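Local coordinates for protein hydrazine synthase subunit gamma (Candidatus Kuenenia stuttgartiensis, PDB 5C2V) that reduces nitric oxide to hydroxylamine in the first half-reaction of hydrazine synthesis, as a diheme subunit of the anammox hydrazine synthase complex, at residues G97-P102 / A153-G158; L200-Q205 / F256-L261. All blocks are in the same frame, centred on the assembly; numbering follows the deposited sequence.

Contact 1 (G97-P102 / A153-G158); sequences GRYLPP and ALEFTG. With CA (calcium ion), chain T.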
loop_
_atom_site.group_PDB
_atom_site.type_symbol
_atom_site.label_atom_id
_atom_site.label_comp_id
_atom_site.label_asym_id
_atom_site.label_seq_id
_atom_site.Cartn_x
_atom_site.Cartn_y
_atom_site.Cartn_z
ATOM N N GLY C 97 3.132 28.302 55.396
ATOM C CA GLY C 97 3.419 26.881 55.451
ATOM C C GLY C 97 4.370 26.455 56.554
ATOM O O GLY C 97 4.257 25.347 57.078
ATOM N N ARG C 98 5.306 27.329 56.911
ATOM C CA ARG C 98 6.347 26.978 57.874
ATOM C C ARG C 98 5.826 26.911 59.308
ATOM O O ARG C 98 6.443 26.285 60.170
ATOM C CB ARG C 98 7.504 27.978 57.796
ATOM C CG ARG C 98 7.164 29.377 58.288
ATOM C CD ARG C 98 8.412 30.243 58.394
ATOM N NE ARG C 98 8.118 31.559 58.955
ATOM C CZ ARG C 98 9.039 32.472 59.244
ATOM N NH1 ARG C 98 10.322 32.216 59.030
ATOM N NH2 ARG C 98 8.677 33.642 59.753
ATOM N N TYR C 99 4.691 27.553 59.558
ATOM C CA TYR C 99 4.166 27.673 60.914
ATOM C C TYR C 99 3.523 26.389 61.430
ATOM O O TYR C 99 3.329 26.232 62.635
ATOM C CB TYR C 99 3.153 28.818 60.987
ATOM C CG TYR C 99 3.754 30.176 60.714
ATOM C CD1 TYR C 99 5.050 30.474 61.114
ATOM C CD2 TYR C 99 3.031 31.159 60.054
ATOM C CE1 TYR C 99 5.606 31.713 60.868
ATOM C CE2 TYR C 99 3.580 32.402 59.801
ATOM C CZ TYR C 99 4.868 32.673 60.210
ATOM O OH TYR C 99 5.419 33.909 59.962
ATOM N N LEU C 100 3.193 25.469 60.528
ATOM C CA LEU C 100 2.505 24.247 60.936
ATOM C C LEU C 100 3.037 22.970 60.286
ATOM O O LEU C 100 2.434 22.454 59.342
ATOM C CB LEU C 100 1.008 24.373 60.647
ATOM C CG LEU C 100 0.233 25.320 61.564
ATOM C CD1 LEU C 100 -1.177 25.518 61.047
ATOM C CD2 LEU C 100 0.216 24.785 62.988
ATOM N N PRO C 101 4.179 22.466 60.784
ATOM C CA PRO C 101 4.662 21.115 60.480
ATOM C C PRO C 101 3.931 20.069 61.329
ATOM O O PRO C 101 3.403 20.426 62.381
ATOM C CB PRO C 101 6.145 21.190 60.842
ATOM C CG PRO C 101 6.192 22.183 61.945
ATOM C CD PRO C 101 5.130 23.206 61.633
ATOM N N PRO C 102 3.893 18.801 60.885
ATOM C CA PRO C 102 4.467 18.297 59.633
ATOM C C PRO C 102 3.603 18.639 58.425
ATOM O O PRO C 102 2.520 19.203 58.576
ATOM C CB PRO C 102 4.516 16.786 59.861
ATOM C CG PRO C 102 3.364 16.524 60.760
ATOM C CD PRO C 102 3.272 17.721 61.672
ATOM N N ALA C 153 8.732 31.762 53.244
ATOM C CA ALA C 153 8.579 33.211 53.305
ATOM C C ALA C 153 7.160 33.656 52.964
ATOM O O ALA C 153 6.852 34.848 52.997
ATOM C CB ALA C 153 9.576 33.882 52.375
ATOM N N LEU C 154 6.299 32.699 52.635
ATOM C CA LEU C 154 4.914 33.006 52.299
ATOM C C LEU C 154 4.073 33.232 53.552
ATOM O O LEU C 154 4.049 32.398 54.457
ATOM C CB LEU C 154 4.307 31.889 51.448
ATOM C CG LEU C 154 4.838 31.793 50.015
ATOM C CD1 LEU C 154 4.217 30.611 49.285
ATOM C CD2 LEU C 154 4.581 33.091 49.262
ATOM N N GLU C 155 3.380 34.366 53.590
ATOM C CA GLU C 155 2.573 34.750 54.743
ATOM C C GLU C 155 1.094 34.811 54.381
ATOM O O GLU C 155 0.741 34.983 53.215
ATOM C CB GLU C 155 3.031 36.104 55.292
ATOM C CG GLU C 155 4.501 36.166 55.681
ATOM C CD GLU C 155 4.802 35.419 56.966
ATOM O OE1 GLU C 155 3.852 35.112 57.716
ATOM O OE2 GLU C 155 5.991 35.143 57.228
ATOM N N PHE C 156 0.234 34.663 55.385
ATOM C CA PHE C 156 -1.210 34.718 55.176
ATOM C C PHE C 156 -1.659 36.070 54.626
ATOM O O PHE C 156 -1.063 37.104 54.925
ATOM C CB PHE C 156 -1.953 34.418 56.481
ATOM C CG PHE C 156 -1.728 33.027 57.006
ATOM C CD1 PHE C 156 -2.252 31.928 56.346
ATOM C CD2 PHE C 156 -1.003 32.820 58.169
ATOM C CE1 PHE C 156 -2.048 30.647 56.829
ATOM C CE2 PHE C 156 -0.798 31.543 58.657
ATOM C CZ PHE C 156 -1.321 30.456 57.987
ATOM N N THR C 157 -2.711 36.049 53.812
ATOM C CA THR C 157 -3.255 37.268 53.222
ATOM C C THR C 157 -4.143 38.032 54.198
ATOM O O THR C 157 -4.161 39.262 54.203
ATOM C CB THR C 157 -4.078 36.963 51.953
ATOM O OG1 THR C 157 -5.185 36.118 52.290
ATOM C CG2 THR C 157 -3.218 36.273 50.908
ATOM N N GLY C 158 -4.881 37.295 55.022
ATOM C CA GLY C 158 -5.865 37.894 55.906
ATOM C C GLY C 158 -7.216 37.980 55.222
ATOM O O GLY C 158 -7.291 38.091 53.998
HETATM CA CA CA T . 0.746 20.683 58.968
HETATM O O HOH W 1 5.203 30.227 55.456
HETATM O O HOH W 2 0.825 20.212 61.302
HETATM O O HOH W 3 -1.045 22.224 59.321
HETATM O O HOH W 4 0.656 21.155 56.622
#

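Contact 2 (L200-Q205 / F256-L261); sequences LFSDAQ and FDTPTL. With CA (calcium ion), chain T; HEC (heme c), chain B.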
loop_
_atom_site.group_PDB
_atom_site.type_symbol
_atom_site.label_atom_id
_atom_site.label_comp_id
_atom_site.label_asym_id
_atom_site.label_seq_id
_atom_site.Cartn_x
_atom_site.Cartn_y
_atom_site.Cartn_z
ATOM N N LEU C 200 -2.724 30.243 64.718
ATOM C CA LEU C 200 -2.662 29.305 63.599
ATOM C C LEU C 200 -3.922 28.457 63.412
ATOM O O LEU C 200 -4.050 27.752 62.411
ATOM C CB LEU C 200 -1.457 28.382 63.781
ATOM C CG LEU C 200 -0.164 29.091 64.190
ATOM C CD1 LEU C 200 0.940 28.087 64.477
ATOM C CD2 LEU C 200 0.266 30.079 63.116
ATOM N N PHE C 201 -4.849 28.545 64.363
ATOM C CA PHE C 201 -6.088 27.756 64.357
ATOM C C PHE C 201 -5.892 26.277 64.005
ATOM O O PHE C 201 -6.727 25.677 63.327
ATOM C CB PHE C 201 -7.106 28.382 63.402
ATOM C CG PHE C 201 -7.701 29.663 63.913
ATOM C CD1 PHE C 201 -8.834 29.644 64.710
ATOM C CD2 PHE C 201 -7.127 30.883 63.601
ATOM C CE1 PHE C 201 -9.385 30.818 65.185
ATOM C CE2 PHE C 201 -7.674 32.062 64.074
ATOM C CZ PHE C 201 -8.803 32.029 64.867
ATOM N N SER C 202 -4.792 25.694 64.475
ATOM C CA SER C 202 -4.534 24.270 64.285
ATOM C C SER C 202 -3.659 23.728 65.413
ATOM O O SER C 202 -2.779 24.428 65.913
ATOM C CB SER C 202 -3.866 24.021 62.929
ATOM O OG SER C 202 -3.510 22.659 62.774
ATOM N N ASP C 203 -3.889 22.477 65.799
ATOM C CA ASP C 203 -3.099 21.859 66.861
ATOM C C ASP C 203 -1.847 21.192 66.302
ATOM O O ASP C 203 -1.004 20.705 67.058
ATOM C CB ASP C 203 -3.935 20.841 67.646
ATOM C CG ASP C 203 -4.578 19.786 66.756
ATOM O OD1 ASP C 203 -4.163 19.634 65.588
ATOM O OD2 ASP C 203 -5.501 19.095 67.235
ATOM N N ALA C 204 -1.744 21.175 64.975
ATOM C CA ALA C 204 -0.636 20.535 64.267
ATOM C C ALA C 204 -0.507 19.061 64.642
ATOM O O ALA C 204 0.598 18.524 64.712
ATOM C CB ALA C 204 0.673 21.272 64.538
ATOM N N GLN C 205 -1.643 18.413 64.881
ATOM C CA GLN C 205 -1.658 17.001 65.245
ATOM C C GLN C 205 -2.424 16.169 64.222
ATOM O O GLN C 205 -2.955 16.701 63.246
ATOM C CB GLN C 205 -2.270 16.809 66.634
ATOM C CG GLN C 205 -1.529 17.528 67.749
ATOM C CD GLN C 205 -2.154 17.287 69.110
ATOM O OE1 GLN C 205 -2.912 16.335 69.297
ATOM N NE2 GLN C 205 -1.840 18.153 70.067
ATOM N N PHE C 256 -5.646 12.377 59.530
ATOM C CA PHE C 256 -4.965 13.427 58.779
ATOM C C PHE C 256 -4.457 14.576 59.648
ATOM O O PHE C 256 -5.016 14.871 60.704
ATOM C CB PHE C 256 -5.898 13.981 57.700
ATOM C CG PHE C 256 -6.562 12.920 56.872
ATOM C CD1 PHE C 256 -5.899 12.339 55.804
ATOM C CD2 PHE C 256 -7.847 12.494 57.170
ATOM C CE1 PHE C 256 -6.506 11.356 55.045
ATOM C CE2 PHE C 256 -8.459 11.513 56.415
ATOM C CZ PHE C 256 -7.787 10.944 55.351
ATOM N N ASP C 257 -3.391 15.219 59.181
ATOM C CA ASP C 257 -2.841 16.404 59.828
ATOM C C ASP C 257 -3.774 17.599 59.642
ATOM O O ASP C 257 -4.165 17.921 58.520
ATOM C CB ASP C 257 -1.447 16.707 59.269
ATOM C CG ASP C 257 -0.954 18.094 59.632
ATOM O OD1 ASP C 257 -0.627 18.320 60.816
ATOM O OD2 ASP C 257 -0.875 18.952 58.726
ATOM N N THR C 258 -4.132 18.251 60.746
ATOM C CA THR C 258 -5.083 19.358 60.707
ATOM C C THR C 258 -4.479 20.612 60.085
ATOM O O THR C 258 -3.424 21.079 60.514
ATOM C CB THR C 258 -5.603 19.710 62.113
ATOM O OG1 THR C 258 -4.661 20.563 62.775
ATOM C CG2 THR C 258 -5.821 18.453 62.934
ATOM N N PRO C 259 -5.152 21.158 59.062
ATOM C CA PRO C 259 -4.755 22.395 58.385
ATOM C C PRO C 259 -5.127 23.642 59.178
ATOM O O PRO C 259 -6.011 23.585 60.033
ATOM C CB PRO C 259 -5.541 22.349 57.064
ATOM C CG PRO C 259 -6.182 20.985 57.009
ATOM C CD PRO C 259 -6.328 20.548 58.424
ATOM N N THR C 260 -4.459 24.753 58.890
ATOM C CA THR C 260 -4.825 26.039 59.473
ATOM C C THR C 260 -6.195 26.478 58.968
ATOM O O THR C 260 -6.617 26.093 57.878
ATOM C CB THR C 260 -3.793 27.131 59.137
ATOM O OG1 THR C 260 -4.197 28.372 59.728
ATOM C CG2 THR C 260 -3.672 27.311 57.629
ATOM N N LEU C 261 -6.896 27.272 59.770
ATOM C CA LEU C 261 -8.159 27.853 59.331
ATOM C C LEU C 261 -7.948 29.271 58.809
ATOM O O LEU C 261 -8.891 29.930 58.372
ATOM C CB LEU C 261 -9.185 27.846 60.465
ATOM C CG LEU C 261 -9.597 26.461 60.970
ATOM C CD1 LEU C 261 -10.836 26.553 61.848
ATOM C CD2 LEU C 261 -9.824 25.506 59.806
HETATM CA CA CA T . 0.746 20.683 58.968
HETATM FE FE HEC B . -11.581 20.965 61.712
HETATM C CHA HEC B . -10.251 20.433 58.589
HETATM C CHB HEC B . -13.233 23.724 60.546
HETATM C CHC HEC B . -13.463 21.062 64.599
HETATM C CHD HEC B . -9.687 18.451 63.029
HETATM N NA HEC B . -11.737 21.893 59.893
HETATM C C1A HEC B . -11.060 21.539 58.741
HETATM C C2A HEC B . -11.357 22.534 57.729
HETATM C C3A HEC B . -12.177 23.441 58.266
HETATM C C4A HEC B . -12.436 23.058 59.640
HETATM C CMA HEC B . -12.749 24.684 57.549
HETATM C CAA HEC B . -10.813 22.548 56.283
HETATM C CBA HEC B . -9.313 22.830 56.304
HETATM C CGA HEC B . -8.734 22.614 54.930
HETATM O O1A HEC B . -7.585 23.061 54.686
HETATM O O2A HEC B . -9.425 22.001 54.077
HETATM N NB HEC B . -13.027 22.220 62.475
HETATM C C1B HEC B . -13.665 23.209 61.750
HETATM C C2B HEC B . -14.861 23.593 62.471
HETATM C C3B HEC B . -14.921 22.862 63.593
HETATM C C4B HEC B . -13.769 21.980 63.616
HETATM C CMB HEC B . -15.862 24.676 62.009
HETATM C CAB HEC B . -16.017 22.916 64.684
HETATM C CBB HEC B . -17.339 22.323 64.147
HETATM N NC HEC B . -11.577 19.947 63.488
HETATM C C1C HEC B . -12.440 20.137 64.550
HETATM C C2C HEC B . -12.152 19.120 65.543
HETATM C C3C HEC B . -11.040 18.480 65.162
HETATM C C4C HEC B . -10.703 18.933 63.826
HETATM C CMC HEC B . -12.783 19.074 66.953
HETATM C CAC HEC B . -10.309 17.356 65.934
HETATM C CBC HEC B . -11.189 16.089 66.015
HETATM N ND HEC B . -10.125 19.679 60.937
HETATM C C1D HEC B . -9.600 18.612 61.663
HETATM C C2D HEC B . -8.951 17.699 60.747
HETATM C C3D HEC B . -9.127 18.327 59.356
HETATM C C4D HEC B . -9.870 19.549 59.576
HETATM C CMD HEC B . -8.230 16.379 61.099
HETATM C CAD HEC B . -8.636 17.775 58.000
HETATM C CBD HEC B . -9.390 16.489 57.678
HETATM C CGD HEC B . -9.154 16.108 56.242
HETATM O O1D HEC B . -9.749 15.097 55.784
HETATM O O2D HEC B . -8.373 16.815 55.555
HETATM O O HOH W 2 0.825 20.212 61.302
HETATM O O HOH W 3 -1.045 22.224 59.321
HETATM O O HOH W 4 0.656 21.155 56.622
#

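Contact 1 (G97-P102 / A153-G158)
Tyr99 reaches across to Glu155 and donates its hydroxyl to the carboxylate, with OH 3.0 Å from OE1 and on the syn side of that oxygen. OE1 lies at the ring edge, near its plane, while the carboxylate as a whole is turned 47° from the ring. Its position depends on a bend in the Glu155 chain: CG stands beside the backbone N, and chi2 of -74° folds the acid end back toward the tyrosine. In Arg98, chi1 tucks CG over its own backbone, and from there the chain runs extended, placing the guanidinium alongside the outer end of Tyr99. NH2 of Arg98 gives a nearly straight hydrogen bond (167°) to Tyr99 OH at 3.3 Å, with the oxygen in the guanidinium plane. The phenol hydroxyl therefore accepts from the arginine while it donates to the glutamate. Toward Glu155 itself, the arginine forms a long salt bridge, NH2 to OE2 4.0 Å; OE2 lies well off the guanidinium plane, so no N-H points at it and the attraction is one of charge alone.

On the apolar side, Phe156 and Tyr99 run alongside one another with opposite headings, Phe156 CE2 approaching the tyrosine edge at CD2 (4.1 Å). A water joins the backbones, accepting from Arg98 N at 3.2 Å and lying 2.7 Å from Leu154 O. Outside the pair, Arg95 binds Glu155 O, and His7 of the neighbouring beta subunit packs on Glu155.

The type I turn from Gly97 to Leu100 leads directly into a calcium site. Leu100 O (2.5 Å) and Pro102 O (2.3 Å) bind the ion together with three waters and Asp257 OD2, an arrangement that recalls the interdomain calcium of bacterial diheme cytochrome c peroxidases.

Contact 2 (L200-Q205 / F256-L261)
Thr260 OG1 donates to Leu200 O at 2.8 Å from above the carbonyl plane; chi1 of 180° swings OG1 away from the Thr260 backbone N and toward that carbonyl. At the other end of the paired segments, Thr258 N donates to Gln205 O at 3.2 Å, a bond that continues the short antiparallel pairing of strands 206-207 and 256-257.

Between them lies a cluster of hydroxyls. Ser202 OG and Thr258 OG1 are modelled implausibly close, so the details of their hydrogen bond are doubtful, with either a possible donor; Asp203 OD1 lies 3.0 Å from Thr258 OG1 as another possible acceptor. The same side chains shape their own loop: Ser202 OG accepts from Ala204 N (3.2 Å) in an ST turn, and Asp203 OD1 accepts from Gln205 N (2.9 Å) in an overlapping Asx turn, approached from above the carboxylate plane. His207 holds the other oxygen, OD2, of Asp203.

Apolar contact is made where Phe201 and Leu261 cross at about a right angle, CB to CB 3.6 Å, against helices 170-179 and 301-312. Leu261 then turns CD2 onto the porphyrin, 3.5 Å from C3A of heme c, while Pro259 packs against its propionate side. Phe201 O accepts from ND1 of His190, one of the two axial ligands of the heme 2 iron.

Asp257 OD2 binds calcium at 2.4 Å; Leu100 O, Pro102 O and three waters, one donating to Thr258 O, complete the site. The arrangement is that of a c-type heme pocket wall, here around heme 2, which probably functions in electron transfer.

In the fold
Following the chain from its N terminus, contact 1 closes first: the loop after strand 89-90 meets the stretch leaving helix 141-152, enclosing helices 123-126, 129-132 and 141-152. The chain then passes through helix 170-179 and contact 2 opens, its loop running over helix 229-234 until strand 256-257 returns. The two closures are thus in series, neither nested nor crossed. In space they adjoin, with centres about 11 Å apart. Leu100 packs on Ser202, Pro101 on Ala204, and one calcium ion with three shared waters takes ligands from both contacts, consistent with the shared calcium lying at the junction of the two heme lobes.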